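Local coordinates for protein succinate dehydrogenase subunit A (Mycolicibacterium smegmatis, PDB 7D6V) that carries the FAD of a mycobacterial succinate dehydrogenase and probably oxidises succinate, passing the electrons on toward quinone, at residues A[71-85]-A[604-618]. Sequence-based numbering, arbitrary orientation.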
loop_
_atom_site.group_PDB
_atom_site.type_symbol
_atom_site.label_atom_id
_atom_site.label_comp_id
_atom_site.label_asym_id
_atom_site.label_seq_id
_atom_site.Cartn_x
_atom_site.Cartn_y
_atom_site.Cartn_z
ATOM N N PHE A 71 9.549 -29.688 -2.686
ATOM C CA PHE A 71 10.997 -29.798 -2.551
ATOM C C PHE A 71 11.657 -30.065 -3.898
ATOM O O PHE A 71 12.673 -29.445 -4.233
ATOM C CB PHE A 71 11.332 -30.903 -1.550
ATOM C CG PHE A 71 12.784 -31.282 -1.517
ATOM C CD1 PHE A 71 13.724 -30.430 -0.969
ATOM C CD2 PHE A 71 13.205 -32.495 -2.026
ATOM C CE1 PHE A 71 15.052 -30.779 -0.934
ATOM C CE2 PHE A 71 14.533 -32.847 -1.995
ATOM C CZ PHE A 71 15.457 -31.987 -1.445
ATOM N N GLY A 72 11.094 -30.983 -4.683
ATOM C CA GLY A 72 11.638 -31.242 -6.005
ATOM C C GLY A 72 11.534 -30.040 -6.923
ATOM O O GLY A 72 12.446 -29.764 -7.706
ATOM N N ASP A 73 10.423 -29.308 -6.837
ATOM C CA ASP A 73 10.264 -28.103 -7.641
ATOM C C ASP A 73 11.303 -27.054 -7.274
ATOM O O ASP A 73 11.869 -26.395 -8.153
ATOM C CB ASP A 73 8.856 -27.540 -7.468
ATOM C CG ASP A 73 7.808 -28.376 -8.158
ATOM O OD1 ASP A 73 8.177 -29.353 -8.837
ATOM O OD2 ASP A 73 6.614 -28.061 -8.023
ATOM N N THR A 74 11.559 -26.877 -5.978
ATOM C CA THR A 74 12.565 -25.915 -5.542
ATOM C C THR A 74 13.961 -26.343 -5.978
ATOM O O THR A 74 14.761 -25.510 -6.418
ATOM C CB THR A 74 12.498 -25.745 -4.025
ATOM O OG1 THR A 74 11.286 -25.070 -3.676
ATOM C CG2 THR A 74 13.677 -24.938 -3.514
ATOM N N MET A 75 14.267 -27.637 -5.881
ATOM C CA MET A 75 15.591 -28.109 -6.272
ATOM C C MET A 75 15.805 -27.981 -7.776
ATOM O O MET A 75 16.919 -27.701 -8.226
ATOM C CB MET A 75 15.783 -29.555 -5.820
ATOM C CG MET A 75 15.899 -29.720 -4.315
ATOM S SD MET A 75 17.217 -28.759 -3.556
ATOM C CE MET A 75 18.660 -29.548 -4.253
ATOM N N ARG A 76 14.752 -28.197 -8.568
ATOM C CA ARG A 76 14.843 -28.005 -10.013
ATOM C C ARG A 76 15.077 -26.542 -10.362
ATOM O O ARG A 76 15.961 -26.214 -11.159
ATOM C CB ARG A 76 13.568 -28.499 -10.683
ATOM C CG ARG A 76 13.661 -29.873 -11.268
ATOM C CD ARG A 76 12.389 -30.208 -12.013
ATOM N NE ARG A 76 11.261 -30.348 -11.100
ATOM C CZ ARG A 76 10.992 -31.448 -10.407
ATOM N NH1 ARG A 76 11.770 -32.514 -10.515
ATOM N NH2 ARG A 76 9.944 -31.479 -9.601
ATOM N N GLY A 77 14.276 -25.655 -9.786
ATOM C CA GLY A 77 14.405 -24.228 -9.985
ATOM C C GLY A 77 15.497 -23.664 -9.108
ATOM O O GLY A 77 15.229 -23.131 -8.029
ATOM N N GLY A 78 16.738 -23.799 -9.556
ATOM C CA GLY A 78 17.895 -23.579 -8.719
ATOM C C GLY A 78 18.998 -24.516 -9.152
ATOM O O GLY A 78 20.141 -24.404 -8.703
ATOM N N LYS A 79 18.641 -25.451 -10.032
ATOM C CA LYS A 79 19.595 -26.302 -10.741
ATOM C C LYS A 79 20.420 -27.155 -9.787
ATOM O O LYS A 79 21.586 -27.450 -10.055
ATOM C CB LYS A 79 20.506 -25.473 -11.650
ATOM C CG LYS A 79 19.929 -25.232 -13.034
ATOM C CD LYS A 79 18.730 -24.309 -12.988
ATOM C CE LYS A 79 18.098 -24.152 -14.353
ATOM N NZ LYS A 79 16.802 -23.432 -14.265
ATOM N N PHE A 80 19.811 -27.549 -8.671
ATOM C CA PHE A 80 20.408 -28.440 -7.680
ATOM C C PHE A 80 21.658 -27.847 -7.043
ATOM O O PHE A 80 22.490 -28.577 -6.497
ATOM C CB PHE A 80 20.697 -29.816 -8.287
ATOM C CG PHE A 80 19.460 -30.545 -8.720
ATOM C CD1 PHE A 80 18.979 -30.413 -10.009
ATOM C CD2 PHE A 80 18.763 -31.340 -7.831
ATOM C CE1 PHE A 80 17.839 -31.072 -10.405
ATOM C CE2 PHE A 80 17.620 -32.002 -8.223
ATOM C CZ PHE A 80 17.159 -31.868 -9.511
ATOM N N LEU A 81 21.793 -26.527 -7.092
ATOM C CA LEU A 81 22.802 -25.817 -6.325
ATOM C C LEU A 81 22.286 -25.421 -4.948
ATOM O O LEU A 81 23.059 -24.924 -4.125
ATOM C CB LEU A 81 23.254 -24.570 -7.097
ATOM C CG LEU A 81 24.454 -23.769 -6.596
ATOM C CD1 LEU A 81 25.733 -24.573 -6.735
ATOM C CD2 LEU A 81 24.558 -22.459 -7.318
ATOM N N ASN A 82 21.004 -25.664 -4.685
ATOM C CA ASN A 82 20.359 -25.252 -3.446
ATOM C C ASN A 82 21.002 -25.922 -2.241
ATOM O O ASN A 82 21.593 -26.999 -2.338
ATOM C CB ASN A 82 18.880 -25.632 -3.482
ATOM C CG ASN A 82 18.167 -25.099 -4.697
ATOM O OD1 ASN A 82 18.061 -25.781 -5.711
ATOM N ND2 ASN A 82 17.617 -23.904 -4.584
ATOM N N ASN A 83 20.875 -25.271 -1.088
ATOM C CA ASN A 83 21.055 -25.960 0.183
ATOM C C ASN A 83 19.864 -26.887 0.380
ATOM O O ASN A 83 18.744 -26.429 0.617
ATOM C CB ASN A 83 21.173 -24.962 1.330
ATOM C CG ASN A 83 21.827 -25.561 2.559
ATOM O OD1 ASN A 83 21.626 -26.729 2.877
ATOM N ND2 ASN A 83 22.619 -24.759 3.256
ATOM N N TRP A 84 20.101 -28.193 0.259
ATOM C CA TRP A 84 19.003 -29.150 0.256
ATOM C C TRP A 84 18.291 -29.201 1.600
ATOM O O TRP A 84 17.074 -29.409 1.645
ATOM C CB TRP A 84 19.525 -30.530 -0.121
ATOM C CG TRP A 84 20.627 -30.995 0.760
ATOM C CD1 TRP A 84 21.960 -30.783 0.584
ATOM C CD2 TRP A 84 20.497 -31.763 1.962
ATOM N NE1 TRP A 84 22.670 -31.376 1.598
ATOM C CE2 TRP A 84 21.794 -31.981 2.457
ATOM C CE3 TRP A 84 19.408 -32.283 2.666
ATOM C CZ2 TRP A 84 22.032 -32.697 3.624
ATOM C CZ3 TRP A 84 19.648 -32.993 3.823
ATOM C CH2 TRP A 84 20.948 -33.193 4.291
ATOM N N ARG A 85 19.025 -29.024 2.699
ATOM C CA ARG A 85 18.391 -28.993 4.010
ATOM C C ARG A 85 17.442 -27.811 4.131
ATOM O O ARG A 85 16.317 -27.957 4.623
ATOM C CB ARG A 85 19.459 -28.950 5.100
ATOM C CG ARG A 85 18.919 -29.042 6.513
ATOM C CD ARG A 85 18.016 -30.239 6.715
ATOM N NE ARG A 85 17.645 -30.374 8.118
ATOM C CZ ARG A 85 16.551 -30.987 8.554
ATOM N NH1 ARG A 85 16.302 -31.053 9.851
ATOM N NH2 ARG A 85 15.705 -31.529 7.694
ATOM N N PRO A 604 25.095 -34.730 -1.237
ATOM C CA PRO A 604 23.878 -34.068 -1.733
ATOM C C PRO A 604 22.601 -34.322 -0.946
ATOM O O PRO A 604 22.068 -33.385 -0.355
ATOM C CB PRO A 604 23.746 -34.610 -3.167
ATOM C CG PRO A 604 24.762 -35.722 -3.288
ATOM C CD PRO A 604 25.842 -35.372 -2.330
ATOM N N MET A 605 22.125 -35.559 -0.871
ATOM C CA MET A 605 20.799 -35.806 -0.314
ATOM C C MET A 605 20.729 -37.237 0.196
ATOM O O MET A 605 21.041 -38.175 -0.544
ATOM C CB MET A 605 19.701 -35.535 -1.360
ATOM C CG MET A 605 19.503 -34.060 -1.718
ATOM S SD MET A 605 18.554 -33.682 -3.198
ATOM C CE MET A 605 19.382 -34.702 -4.409
ATOM N N ARG A 606 20.334 -37.398 1.459
ATOM C CA ARG A 606 20.470 -38.687 2.123
ATOM C C ARG A 606 19.460 -39.739 1.624
ATOM O O ARG A 606 19.880 -40.635 0.881
ATOM C CB ARG A 606 20.430 -38.428 3.637
ATOM C CG ARG A 606 19.561 -37.222 4.015
ATOM C CD ARG A 606 18.950 -37.370 5.400
ATOM N NE ARG A 606 18.293 -36.144 5.837
ATOM C CZ ARG A 606 17.037 -35.830 5.539
ATOM N NH1 ARG A 606 16.514 -34.693 5.970
ATOM N NH2 ARG A 606 16.300 -36.655 4.812
ATOM N N PRO A 607 18.163 -39.705 1.958
ATOM C CA PRO A 607 17.151 -40.267 1.043
ATOM C C PRO A 607 16.419 -39.252 0.173
ATOM O O PRO A 607 15.416 -39.630 -0.439
ATOM C CB PRO A 607 16.168 -40.927 2.015
ATOM C CG PRO A 607 16.184 -40.048 3.145
ATOM C CD PRO A 607 17.646 -39.833 3.339
ATOM N N ASP A 608 16.853 -37.993 0.119
ATOM C CA ASP A 608 16.179 -37.050 -0.765
ATOM C C ASP A 608 16.676 -37.291 -2.184
ATOM O O ASP A 608 17.060 -36.368 -2.902
ATOM C CB ASP A 608 16.431 -35.607 -0.329
ATOM C CG ASP A 608 15.779 -35.270 0.992
ATOM O OD1 ASP A 608 14.615 -35.662 1.201
ATOM O OD2 ASP A 608 16.432 -34.604 1.821
ATOM N N LEU A 609 16.623 -38.553 -2.586
ATOM C CA LEU A 609 16.955 -39.094 -3.894
ATOM C C LEU A 609 15.757 -39.885 -4.388
ATOM O O LEU A 609 15.831 -41.069 -4.721
ATOM C CB LEU A 609 18.220 -39.939 -3.824
ATOM C CG LEU A 609 19.499 -39.231 -3.362
ATOM C CD1 LEU A 609 20.583 -40.251 -3.058
ATOM C CD2 LEU A 609 19.986 -38.237 -4.399
ATOM N N LEU A 610 14.612 -39.201 -4.368
ATOM C CA LEU A 610 13.283 -39.789 -4.279
ATOM C C LEU A 610 13.038 -40.953 -5.234
ATOM O O LEU A 610 12.761 -42.079 -4.804
ATOM C CB LEU A 610 12.267 -38.671 -4.531
ATOM C CG LEU A 610 12.595 -37.367 -3.796
ATOM C CD1 LEU A 610 11.832 -36.188 -4.371
ATOM C CD2 LEU A 610 12.314 -37.503 -2.310
ATOM N N GLY A 611 13.140 -40.701 -6.531
ATOM C CA GLY A 611 12.660 -41.645 -7.523
ATOM C C GLY A 611 11.809 -40.911 -8.533
ATOM O O GLY A 611 11.797 -41.249 -9.720
ATOM N N CYS A 612 11.070 -39.907 -8.055
ATOM C CA CYS A 612 10.646 -38.826 -8.934
ATOM C C CYS A 612 11.836 -37.948 -9.292
ATOM O O CYS A 612 11.852 -37.321 -10.357
ATOM C CB CYS A 612 9.541 -38.005 -8.273
ATOM S SG CYS A 612 8.733 -36.819 -9.369
ATOM N N PHE A 613 12.828 -37.879 -8.401
ATOM C CA PHE A 613 14.192 -37.598 -8.818
ATOM C C PHE A 613 14.728 -38.862 -9.465
ATOM O O PHE A 613 15.292 -39.718 -8.779
ATOM C CB PHE A 613 15.084 -37.187 -7.644
ATOM C CG PHE A 613 14.926 -35.757 -7.218
ATOM C CD1 PHE A 613 14.287 -34.842 -8.028
ATOM C CD2 PHE A 613 15.430 -35.330 -6.002
ATOM C CE1 PHE A 613 14.147 -33.530 -7.629
ATOM C CE2 PHE A 613 15.291 -34.023 -5.600
ATOM C CZ PHE A 613 14.650 -33.122 -6.412
ATOM N N GLU A 614 14.529 -39.009 -10.769
ATOM C CA GLU A 614 15.054 -40.161 -11.476
ATOM C C GLU A 614 16.546 -39.992 -11.725
ATOM O O GLU A 614 17.105 -38.902 -11.591
ATOM C CB GLU A 614 14.326 -40.352 -12.805
ATOM C CG GLU A 614 12.919 -40.883 -12.674
ATOM C CD GLU A 614 11.899 -39.774 -12.590
ATOM O OE1 GLU A 614 12.257 -38.620 -12.904
ATOM O OE2 GLU A 614 10.744 -40.055 -12.206
ATOM N N LEU A 615 17.197 -41.098 -12.089
ATOM C CA LEU A 615 18.574 -41.003 -12.555
ATOM C C LEU A 615 18.663 -40.183 -13.833
ATOM O O LEU A 615 19.655 -39.485 -14.061
ATOM C CB LEU A 615 19.167 -42.392 -12.777
ATOM C CG LEU A 615 19.495 -43.216 -11.540
ATOM C CD1 LEU A 615 19.952 -44.601 -11.950
ATOM C CD2 LEU A 615 20.566 -42.513 -10.734
ATOM N N SER A 616 17.635 -40.255 -14.679
ATOM C CA SER A 616 17.655 -39.509 -15.932
ATOM C C SER A 616 17.728 -38.009 -15.680
ATOM O O SER A 616 18.459 -37.292 -16.372
ATOM C CB SER A 616 16.423 -39.855 -16.768
ATOM O OG SER A 616 15.228 -39.572 -16.061
ATOM N N GLU A 617 16.977 -37.516 -14.697
ATOM C CA GLU A 617 16.998 -36.087 -14.407
ATOM C C GLU A 617 18.255 -35.690 -13.643
ATOM O O GLU A 617 18.819 -34.617 -13.881
ATOM C CB GLU A 617 15.751 -35.698 -13.621
ATOM C CG GLU A 617 15.775 -34.283 -13.097
ATOM C CD GLU A 617 14.577 -33.969 -12.236
ATOM O OE1 GLU A 617 13.917 -34.915 -11.760
ATOM O OE2 GLU A 617 14.290 -32.775 -12.040
ATOM N N LEU A 618 18.710 -36.538 -12.721
ATOM C CA LEU A 618 19.869 -36.197 -11.909
ATOM C C LEU A 618 21.177 -36.323 -12.677
ATOM O O LEU A 618 22.186 -35.752 -12.252
ATOM C CB LEU A 618 19.912 -37.076 -10.662
ATOM C CG LEU A 618 18.793 -36.853 -9.644
ATOM C CD1 LEU A 618 18.818 -37.934 -8.578
ATOM C CD2 LEU A 618 18.904 -35.476 -9.020
#
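Phe613 presents one face to the edge of Phe80 in a T-shaped stack, ring centroids 5.3 Å apart and planes at 65°; Leu610 CD1 lies over the opposite face, and Arg76 NH1 sits at the edge. Phe613 also reaches helix 67-76: its CZ lies 3.6 Å from Gly72 CA, where the missing side chain leaves room for the ring. Phe71, whose chi1 of 169° puts CG anti to the backbone N and swings the ring toward Met605 and Asp608, carries Met75 CG over one face and receives Met605 SD at its edge, a Met-aromatic contact suited to a polarisable thioether. Here a C-terminal loop and the short helix 615-618 pack against the end of helix 67-76, which closes in a Schellman motif at Lys79 before the chain turns into helix 84-102. Arg76 is long enough to join two carboxylates in its guanidinium plane: NH1 meets the syn lone pair of Glu617 OE2 at 3.0 Å, nearly straight at 167°, while NH2 holds Asp73 OD1 at 2.9 Å. Asp73 OD2 pairs with Arg128, outside this helix. Trp84 CZ3 lies over one face of the Arg606 guanidinium, and Glu88 bridges Arg606 and Arg85, probably offsetting their like charges.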